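Local coordinates for Sts-2 protein (PDB 3D4I), which acts as an acid-dependent phosphatase through the 2H-phosphatase domain described here and, as a whole protein, probably interferes with CBL-mediated down-regulation of receptor tyrosine kinases, at residues 18-29 with 65-74; 122-130 with 199-209. All blocks are in the same frame, centred on the assembly; numbering follows the deposited sequence. Where two conformers were deposited one is given.

Contact 1 (18-29 with 65-74); sequences GERVDQVFGKSW and PPLSSCGIFQ
Ser68 donates its hydroxyl to the Glu19 carboxylate: OG lies 2.6 Å from Glu19 OE1, which accepts through its anti lone pair. The same OG accepts from Gly71 N, which makes Ser68 the N-cap of helix 69-85: one serine both finishes a helix start and fixes a loop to it. Glu19 reaches this place fully stretched, with CG anti to the backbone N (chi1 -177°), and its negative charge beside the helix N-terminus is probably favoured there. Asn46 also donates to OE1, while Gly261 N of the second subunit donates to OE2.

The Glu19 backbone is held at both ends. Its N binds Gln74 OE1 at 3.0 Å, and its O accepts from Ser68 N, also at 3.0 Å. A single beta bridge joins Arg20 and Leu67, and Val21 N donates to Pro66 O at 3.1 Å. A side chain at Gly71 would probably collide with Glu19 O, which fits the 3.3 Å approach of Gly71 CA to Glu19 N.

Farther out, Arg20 grips Asp22 side-on, NE to OD1 and NH2 to OD2, and the Pro65 ring rests against this salt-bridged pair, its CG 3.2 Å from Asp22 OD1. Val21 CG2 lies over one face of the Trp29 ring, toward the rim, joining the start of helix 21-25 to Trp29. Pro66 CD packs against both side chains, meeting Val21 CG2 and, at 3.6 Å, Trp29 CH2.

Gly18 closes the RHG signature of the histidine phosphatases, in the loop after strand 11-16. Helix 98-111 supports the contact, with Leu98 and Gln102 against Pro66 and Thr103 against Leu67. Helix 69-85 itself faces the second subunit, where Phe73 stacks on its counterpart, Phe73 of the other chain.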
# COMPACT_ATOMS: atom_id res chain seq x y z
N GLY A 18 -8.80 4.87 -4.94
CA GLY A 18 -7.47 4.87 -4.31
C GLY A 18 -6.61 6.06 -4.67
O GLY A 18 -6.99 6.94 -5.46
N GLU A 19 -5.43 6.08 -4.06
CA GLU A 19 -4.50 7.20 -4.25
C GLU A 19 -4.22 7.39 -5.75
O GLU A 19 -3.93 6.43 -6.47
CB GLU A 19 -3.21 6.93 -3.49
CG GLU A 19 -2.21 8.10 -3.58
CD GLU A 19 -0.88 7.72 -2.95
OE1 GLU A 19 -0.14 6.99 -3.61
OE2 GLU A 19 -0.57 8.21 -1.84
N ARG A 20 -4.33 8.63 -6.22
CA ARG A 20 -4.03 8.97 -7.60
C ARG A 20 -2.58 9.49 -7.74
O ARG A 20 -2.05 10.15 -6.84
CB ARG A 20 -5.07 9.96 -8.17
CG ARG A 20 -5.37 11.14 -7.31
CD ARG A 20 -6.62 11.91 -7.74
NE ARG A 20 -6.38 12.69 -8.95
CZ ARG A 20 -7.23 13.59 -9.44
NH1 ARG A 20 -8.39 13.84 -8.80
NH2 ARG A 20 -6.92 14.25 -10.55
N VAL A 21 -1.92 9.12 -8.85
CA VAL A 21 -0.49 9.43 -9.00
C VAL A 21 -0.22 10.91 -8.85
O VAL A 21 0.78 11.29 -8.25
CB VAL A 21 0.14 8.96 -10.35
CG1 VAL A 21 0.42 7.48 -10.31
CG2 VAL A 21 -0.72 9.35 -11.53
N ASP A 22 -1.13 11.73 -9.37
CA ASP A 22 -0.90 13.19 -9.28
C ASP A 22 -1.08 13.79 -7.88
O ASP A 22 -0.65 14.91 -7.67
CB ASP A 22 -1.73 13.97 -10.31
CG ASP A 22 -3.23 13.78 -10.15
OD1 ASP A 22 -3.67 12.69 -9.72
OD2 ASP A 22 -3.99 14.71 -10.48
N GLN A 23 -1.68 13.05 -6.94
CA GLN A 23 -1.80 13.55 -5.55
C GLN A 23 -0.40 13.57 -4.93
O GLN A 23 -0.07 14.44 -4.10
CB GLN A 23 -2.65 12.62 -4.64
CG GLN A 23 -3.05 13.31 -3.34
CD GLN A 23 -3.69 12.40 -2.33
OE1 GLN A 23 -4.51 11.54 -2.65
NE2 GLN A 23 -3.33 12.59 -1.06
N VAL A 24 0.41 12.57 -5.29
CA VAL A 24 1.75 12.44 -4.74
C VAL A 24 2.77 13.28 -5.54
O VAL A 24 3.59 13.98 -4.96
CB VAL A 24 2.19 10.95 -4.68
CG1 VAL A 24 3.67 10.81 -4.20
CG2 VAL A 24 1.35 10.21 -3.68
N PHE A 25 2.73 13.15 -6.85
CA PHE A 25 3.80 13.67 -7.68
C PHE A 25 3.50 15.05 -8.24
O PHE A 25 4.38 15.71 -8.82
CB PHE A 25 4.17 12.66 -8.76
CG PHE A 25 4.75 11.38 -8.18
CD1 PHE A 25 6.04 11.38 -7.65
CD2 PHE A 25 3.96 10.25 -8.05
CE1 PHE A 25 6.58 10.25 -7.07
CE2 PHE A 25 4.50 9.08 -7.47
CZ PHE A 25 5.82 9.09 -6.97
N GLY A 26 2.27 15.50 -8.03
CA GLY A 26 1.88 16.88 -8.37
C GLY A 26 1.43 17.06 -9.81
O GLY A 26 1.30 16.09 -10.57
N LYS A 27 1.16 18.32 -10.19
CA LYS A 27 0.56 18.59 -11.49
C LYS A 27 1.47 18.22 -12.69
O LYS A 27 0.97 17.91 -13.76
CB LYS A 27 -0.01 20.04 -11.59
CG LYS A 27 0.93 21.18 -11.21
CD LYS A 27 0.15 22.55 -11.14
CE LYS A 27 1.04 23.79 -10.84
NZ LYS A 27 0.24 25.13 -10.87
N SER A 28 2.78 18.19 -12.46
CA SER A 28 3.79 17.80 -13.46
C SER A 28 4.05 16.29 -13.58
O SER A 28 4.98 15.90 -14.26
CB SER A 28 5.11 18.51 -13.19
OG SER A 28 5.84 17.94 -12.11
N TRP A 29 3.23 15.47 -12.92
CA TRP A 29 3.45 14.00 -12.90
C TRP A 29 3.66 13.41 -14.31
O TRP A 29 4.53 12.58 -14.49
CB TRP A 29 2.30 13.28 -12.16
CG TRP A 29 1.06 13.16 -13.00
CD1 TRP A 29 0.08 14.09 -13.15
CD2 TRP A 29 0.72 12.06 -13.87
NE1 TRP A 29 -0.86 13.64 -14.03
CE2 TRP A 29 -0.50 12.40 -14.49
CE3 TRP A 29 1.32 10.83 -14.17
CZ2 TRP A 29 -1.14 11.56 -15.40
CZ3 TRP A 29 0.68 9.98 -15.08
CH2 TRP A 29 -0.53 10.35 -15.68
N PRO A 65 -5.74 10.86 -14.49
CA PRO A 65 -4.58 10.11 -14.01
C PRO A 65 -4.91 8.73 -13.43
O PRO A 65 -6.02 8.52 -12.92
CB PRO A 65 -3.97 11.05 -12.96
CG PRO A 65 -5.20 11.78 -12.41
CD PRO A 65 -6.09 11.99 -13.60
N PRO A 66 -3.96 7.78 -13.52
CA PRO A 66 -4.15 6.45 -12.97
C PRO A 66 -3.94 6.39 -11.47
O PRO A 66 -3.46 7.35 -10.86
CB PRO A 66 -3.06 5.64 -13.67
CG PRO A 66 -1.94 6.62 -13.83
CD PRO A 66 -2.65 7.89 -14.20
N LEU A 67 -4.30 5.26 -10.88
CA LEU A 67 -3.96 5.01 -9.49
C LEU A 67 -2.45 4.89 -9.40
O LEU A 67 -1.82 4.38 -10.31
CB LEU A 67 -4.56 3.67 -9.06
CG LEU A 67 -6.08 3.63 -8.90
CD1 LEU A 67 -6.49 2.22 -8.48
CD2 LEU A 67 -6.50 4.65 -7.91
N SER A 68 -1.88 5.34 -8.31
CA SER A 68 -0.48 5.03 -7.97
C SER A 68 -0.38 3.58 -7.56
O SER A 68 -1.41 2.91 -7.35
CB SER A 68 -0.02 5.90 -6.81
OG SER A 68 -0.79 5.58 -5.65
N SER A 69 0.85 3.07 -7.42
CA SER A 69 1.06 1.73 -6.87
C SER A 69 0.39 1.58 -5.49
O SER A 69 -0.21 0.54 -5.18
CB SER A 69 2.56 1.46 -6.75
OG SER A 69 3.13 1.49 -8.06
N CYS A 70 0.48 2.62 -4.67
CA CYS A 70 -0.15 2.60 -3.34
C CYS A 70 -1.69 2.59 -3.46
O CYS A 70 -2.36 1.87 -2.72
CB CYS A 70 0.31 3.81 -2.53
SG CYS A 70 -0.28 3.83 -0.83
N GLY A 71 -2.25 3.35 -4.41
CA GLY A 71 -3.72 3.30 -4.66
C GLY A 71 -4.20 1.91 -5.04
O GLY A 71 -5.28 1.46 -4.61
N ILE A 72 -3.42 1.23 -5.87
CA ILE A 72 -3.72 -0.17 -6.24
C ILE A 72 -3.71 -1.06 -5.02
O ILE A 72 -4.60 -1.90 -4.87
CB ILE A 72 -2.71 -0.71 -7.31
CG1 ILE A 72 -2.87 0.06 -8.63
CG2 ILE A 72 -2.91 -2.22 -7.53
CD1 ILE A 72 -1.63 -0.10 -9.61
N PHE A 73 -2.67 -0.93 -4.18
CA PHE A 73 -2.61 -1.65 -2.90
C PHE A 73 -3.86 -1.36 -2.03
O PHE A 73 -4.45 -2.30 -1.49
CB PHE A 73 -1.29 -1.34 -2.15
CG PHE A 73 -1.45 -1.19 -0.64
CD1 PHE A 73 -1.60 -2.32 0.19
CD2 PHE A 73 -1.44 0.07 -0.05
CE1 PHE A 73 -1.74 -2.17 1.58
CE2 PHE A 73 -1.58 0.23 1.36
CZ PHE A 73 -1.74 -0.91 2.16
N GLN A 74 -4.26 -0.08 -1.90
CA GLN A 74 -5.42 0.26 -1.08
C GLN A 74 -6.69 -0.41 -1.61
O GLN A 74 -7.46 -0.97 -0.83
CB GLN A 74 -5.61 1.77 -0.99
CG GLN A 74 -4.39 2.50 -0.38
CD GLN A 74 -4.43 3.99 -0.67
OE1 GLN A 74 -5.02 4.42 -1.65
NE2 GLN A 74 -3.82 4.77 0.20
O HOH W 1 -2.46 7.45 0.06

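Contact 2 (122-130 with 199-209); sequences EPGIFEWMK and IVSHSSALDSC
Two serine hydroxyls each donate a hydrogen bond across the contact between Ile125-Glu127 and Ser201-Ser204. Ser201 OG donates to Ile125 O at 2.7 Å, in the carbonyl plane. Ser204 OG donates to Glu127 OE1 at 2.7 Å, approaching from above the carboxylate plane, 37° out of it. That oxygen has a second donor in Trp128 N, so two protein donors grip OE1. Glu127 arrives with CG anti to the backbone N and a bend at chi2 (65°) that swings the acid toward the serine.

Water extends this network. One molecule donates to both Phe126 O and Ser204 OG; a second joins Glu127 OE2 to Ser204 N; a third lies between OE2 and His202 ND1, 2.8 Å from the latter. An alanine in place of Glu127 would probably leave Ser204 OG and Trp128 N without their shared acceptor and remove the water link to His202.

The His202 ring is packed from several directions. Glu127 CB sits squarely over one face, a CH-pi contact 3.7 Å from the centroid, while Ile125 O lies at the ring edge, in its plane. Phe126 comes obliquely, its ring nearly perpendicular to the imidazole (86°). His202 NE2 is hydrogen-bonded to Ser95 OG. His202 is probably one of the two histidines that give 2H-phosphatases their name, and Glu127 lies beside it, consistent with an active-site acid.

Apolar contacts flank the serine bond: Ile125 CD1 touches Ile199 CG2 at 3.6 Å, and Ile125 CG2 meets Cys209 SG at 3.7 Å.

The loop that follows strand 119-121 thus covers the end of strand 196-201 and the turn into helix 205-208. Helix 172-187 backs Ile199 and Cys209 through Met183 and grips the loop through Arg178, whereas helix 98-111 packs on Val200 and His202.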
# COMPACT_ATOMS: atom_id res chain seq x y z
N GLU A 122 -20.90 4.71 -15.12
CA GLU A 122 -21.97 5.69 -14.96
C GLU A 122 -21.39 7.09 -14.85
O GLU A 122 -20.97 7.51 -13.77
CB GLU A 122 -22.82 5.36 -13.71
CG GLU A 122 -24.00 6.36 -13.46
CD GLU A 122 -24.88 6.58 -14.70
OE1 GLU A 122 -25.54 5.61 -15.10
OE2 GLU A 122 -24.91 7.70 -15.26
N PRO A 123 -21.35 7.83 -15.96
CA PRO A 123 -20.96 9.24 -15.85
C PRO A 123 -21.80 10.09 -14.91
O PRO A 123 -21.33 11.13 -14.48
CB PRO A 123 -21.09 9.75 -17.30
CG PRO A 123 -20.82 8.54 -18.10
CD PRO A 123 -21.54 7.44 -17.37
N GLY A 124 -23.02 9.67 -14.59
CA GLY A 124 -23.84 10.41 -13.63
C GLY A 124 -23.26 10.44 -12.21
O GLY A 124 -23.70 11.24 -11.38
N ILE A 125 -22.26 9.60 -11.94
CA ILE A 125 -21.54 9.66 -10.65
C ILE A 125 -20.10 10.14 -10.81
O ILE A 125 -19.28 9.95 -9.91
CB ILE A 125 -21.62 8.30 -9.84
CG1 ILE A 125 -20.88 7.16 -10.58
CG2 ILE A 125 -23.09 7.97 -9.51
CD1 ILE A 125 -20.93 5.74 -9.88
N PHE A 126 -19.79 10.78 -11.95
CA PHE A 126 -18.52 11.46 -12.12
C PHE A 126 -18.41 12.63 -11.14
O PHE A 126 -19.41 13.06 -10.54
CB PHE A 126 -18.36 11.94 -13.56
CG PHE A 126 -17.02 12.56 -13.86
CD1 PHE A 126 -15.86 11.79 -13.82
CD2 PHE A 126 -16.92 13.89 -14.22
CE1 PHE A 126 -14.62 12.35 -14.10
CE2 PHE A 126 -15.70 14.47 -14.51
CZ PHE A 126 -14.53 13.68 -14.46
N GLU A 127 -17.19 13.14 -10.96
CA GLU A 127 -16.94 14.31 -10.12
C GLU A 127 -17.74 15.52 -10.59
O GLU A 127 -18.09 15.63 -11.77
CB GLU A 127 -15.41 14.61 -10.16
CG GLU A 127 -14.93 15.77 -9.30
CD GLU A 127 -15.13 15.51 -7.82
OE1 GLU A 127 -16.22 15.79 -7.33
OE2 GLU A 127 -14.18 15.01 -7.16
N TRP A 128 -18.07 16.43 -9.67
CA TRP A 128 -18.63 17.73 -10.02
C TRP A 128 -17.71 18.42 -11.02
O TRP A 128 -16.51 18.55 -10.74
CB TRP A 128 -18.79 18.59 -8.76
CG TRP A 128 -19.44 19.97 -8.94
CD1 TRP A 128 -20.19 20.41 -9.99
CD2 TRP A 128 -19.44 21.03 -7.98
NE1 TRP A 128 -20.63 21.70 -9.76
CE2 TRP A 128 -20.19 22.10 -8.53
CE3 TRP A 128 -18.86 21.20 -6.71
CZ2 TRP A 128 -20.35 23.33 -7.86
CZ3 TRP A 128 -19.04 22.42 -6.04
CH2 TRP A 128 -19.78 23.46 -6.61
N MET A 129 -18.25 18.88 -12.16
CA MET A 129 -17.43 19.42 -13.27
C MET A 129 -16.66 20.67 -12.89
O MET A 129 -15.63 20.97 -13.49
CB MET A 129 -18.30 19.70 -14.52
CG MET A 129 -18.94 18.45 -15.12
SD MET A 129 -17.71 17.38 -15.89
CE MET A 129 -17.28 18.42 -17.31
N LYS A 130 -17.18 21.39 -11.91
CA LYS A 130 -16.50 22.52 -11.28
C LYS A 130 -15.06 22.19 -10.89
O LYS A 130 -14.20 23.06 -10.92
CB LYS A 130 -17.28 22.92 -10.02
CG LYS A 130 -16.69 24.07 -9.19
CD LYS A 130 -16.94 25.41 -9.84
CE LYS A 130 -18.38 25.86 -9.66
NZ LYS A 130 -18.62 27.17 -10.35
N ILE A 199 -20.63 1.55 -5.44
CA ILE A 199 -20.62 2.79 -6.18
C ILE A 199 -19.19 3.33 -6.02
O ILE A 199 -18.86 3.90 -4.99
CB ILE A 199 -21.66 3.83 -5.62
CG1 ILE A 199 -23.10 3.26 -5.59
CG2 ILE A 199 -21.58 5.17 -6.36
CD1 ILE A 199 -23.67 2.83 -6.92
N VAL A 200 -18.35 3.13 -7.03
CA VAL A 200 -16.93 3.46 -6.90
C VAL A 200 -16.71 4.79 -7.59
O VAL A 200 -16.83 4.89 -8.82
CB VAL A 200 -16.04 2.40 -7.56
CG1 VAL A 200 -14.54 2.77 -7.34
CG2 VAL A 200 -16.35 0.99 -6.98
N SER A 201 -16.41 5.81 -6.80
CA SER A 201 -16.54 7.18 -7.29
C SER A 201 -15.56 8.08 -6.54
O SER A 201 -14.46 7.62 -6.14
CB SER A 201 -18.01 7.64 -7.13
OG SER A 201 -18.22 8.93 -7.69
N HIS A 202 -15.96 9.33 -6.34
CA HIS A 202 -15.13 10.43 -5.87
C HIS A 202 -15.53 10.78 -4.45
O HIS A 202 -16.58 10.33 -3.99
CB HIS A 202 -15.35 11.65 -6.78
CG HIS A 202 -15.08 11.34 -8.23
ND1 HIS A 202 -13.83 11.45 -8.79
CD2 HIS A 202 -15.89 10.85 -9.20
CE1 HIS A 202 -13.88 11.09 -10.06
NE2 HIS A 202 -15.12 10.70 -10.33
N SER A 203 -14.71 11.56 -3.76
CA SER A 203 -15.02 11.95 -2.38
C SER A 203 -16.41 12.61 -2.31
O SER A 203 -17.19 12.32 -1.42
CB SER A 203 -13.96 12.91 -1.84
OG SER A 203 -12.75 12.21 -1.62
N SER A 204 -16.70 13.47 -3.28
CA SER A 204 -18.02 14.12 -3.35
C SER A 204 -19.22 13.16 -3.30
O SER A 204 -20.28 13.50 -2.72
CB SER A 204 -18.10 14.94 -4.64
OG SER A 204 -17.63 14.19 -5.73
N ALA A 205 -19.07 12.00 -3.93
CA ALA A 205 -20.16 11.04 -4.03
C ALA A 205 -20.58 10.44 -2.69
O ALA A 205 -21.73 9.98 -2.56
CB ALA A 205 -19.80 9.92 -5.03
N LEU A 206 -19.68 10.39 -1.70
CA LEU A 206 -20.05 9.83 -0.40
C LEU A 206 -21.19 10.65 0.23
O LEU A 206 -21.96 10.11 1.01
CB LEU A 206 -18.87 9.68 0.57
CG LEU A 206 -18.07 8.37 0.45
CD1 LEU A 206 -17.12 8.44 -0.73
CD2 LEU A 206 -17.29 8.08 1.72
N ASP A 207 -21.28 11.92 -0.15
CA ASP A 207 -22.40 12.79 0.25
C ASP A 207 -23.53 12.80 -0.80
O ASP A 207 -24.70 12.51 -0.50
CB ASP A 207 -21.91 14.22 0.54
CG ASP A 207 -22.97 15.08 1.22
OD1 ASP A 207 -23.40 14.71 2.34
OD2 ASP A 207 -23.37 16.13 0.69
N SER A 208 -23.18 13.14 -2.03
CA SER A 208 -24.18 13.36 -3.07
C SER A 208 -24.93 12.11 -3.54
O SER A 208 -26.02 12.23 -4.07
CB SER A 208 -23.57 14.07 -4.27
OG SER A 208 -22.72 13.18 -4.95
N CYS A 209 -24.33 10.92 -3.37
CA CYS A 209 -24.99 9.67 -3.77
C CYS A 209 -25.73 8.97 -2.62
O CYS A 209 -26.40 7.95 -2.82
CB CYS A 209 -24.01 8.73 -4.50
SG CYS A 209 -23.43 9.42 -6.10
O HOH W 2 -19.36 12.67 -7.53
O HOH W 3 -14.50 15.02 -4.61
O HOH W 4 -11.93 13.17 -7.63

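How the contacts relate
Along the chain both segments of contact 1 come before those of contact 2, yet the two lie close in the fold: their centres are 18 Å apart and their nearest atoms about 6 Å. Both grow from the same mixed sheet, since segment 18-29 follows strand 11-16 and segment 199-209 takes in the end of strand 196-201, its parallel neighbour. Helix 98-111 serves both, with Thr103 meeting Gly18 and Leu67 in contact 1 and Val200 in contact 2. Arg16, at the end of strand 11-16, bonds Ser203 just beyond strand 196-201. The arrangement illustrates how an alpha/beta phosphatase assembles a site from distant loops: contact 2 probably shapes the catalytic pocket, while contact 1 anchors the adjoining loop beside the dimer interface.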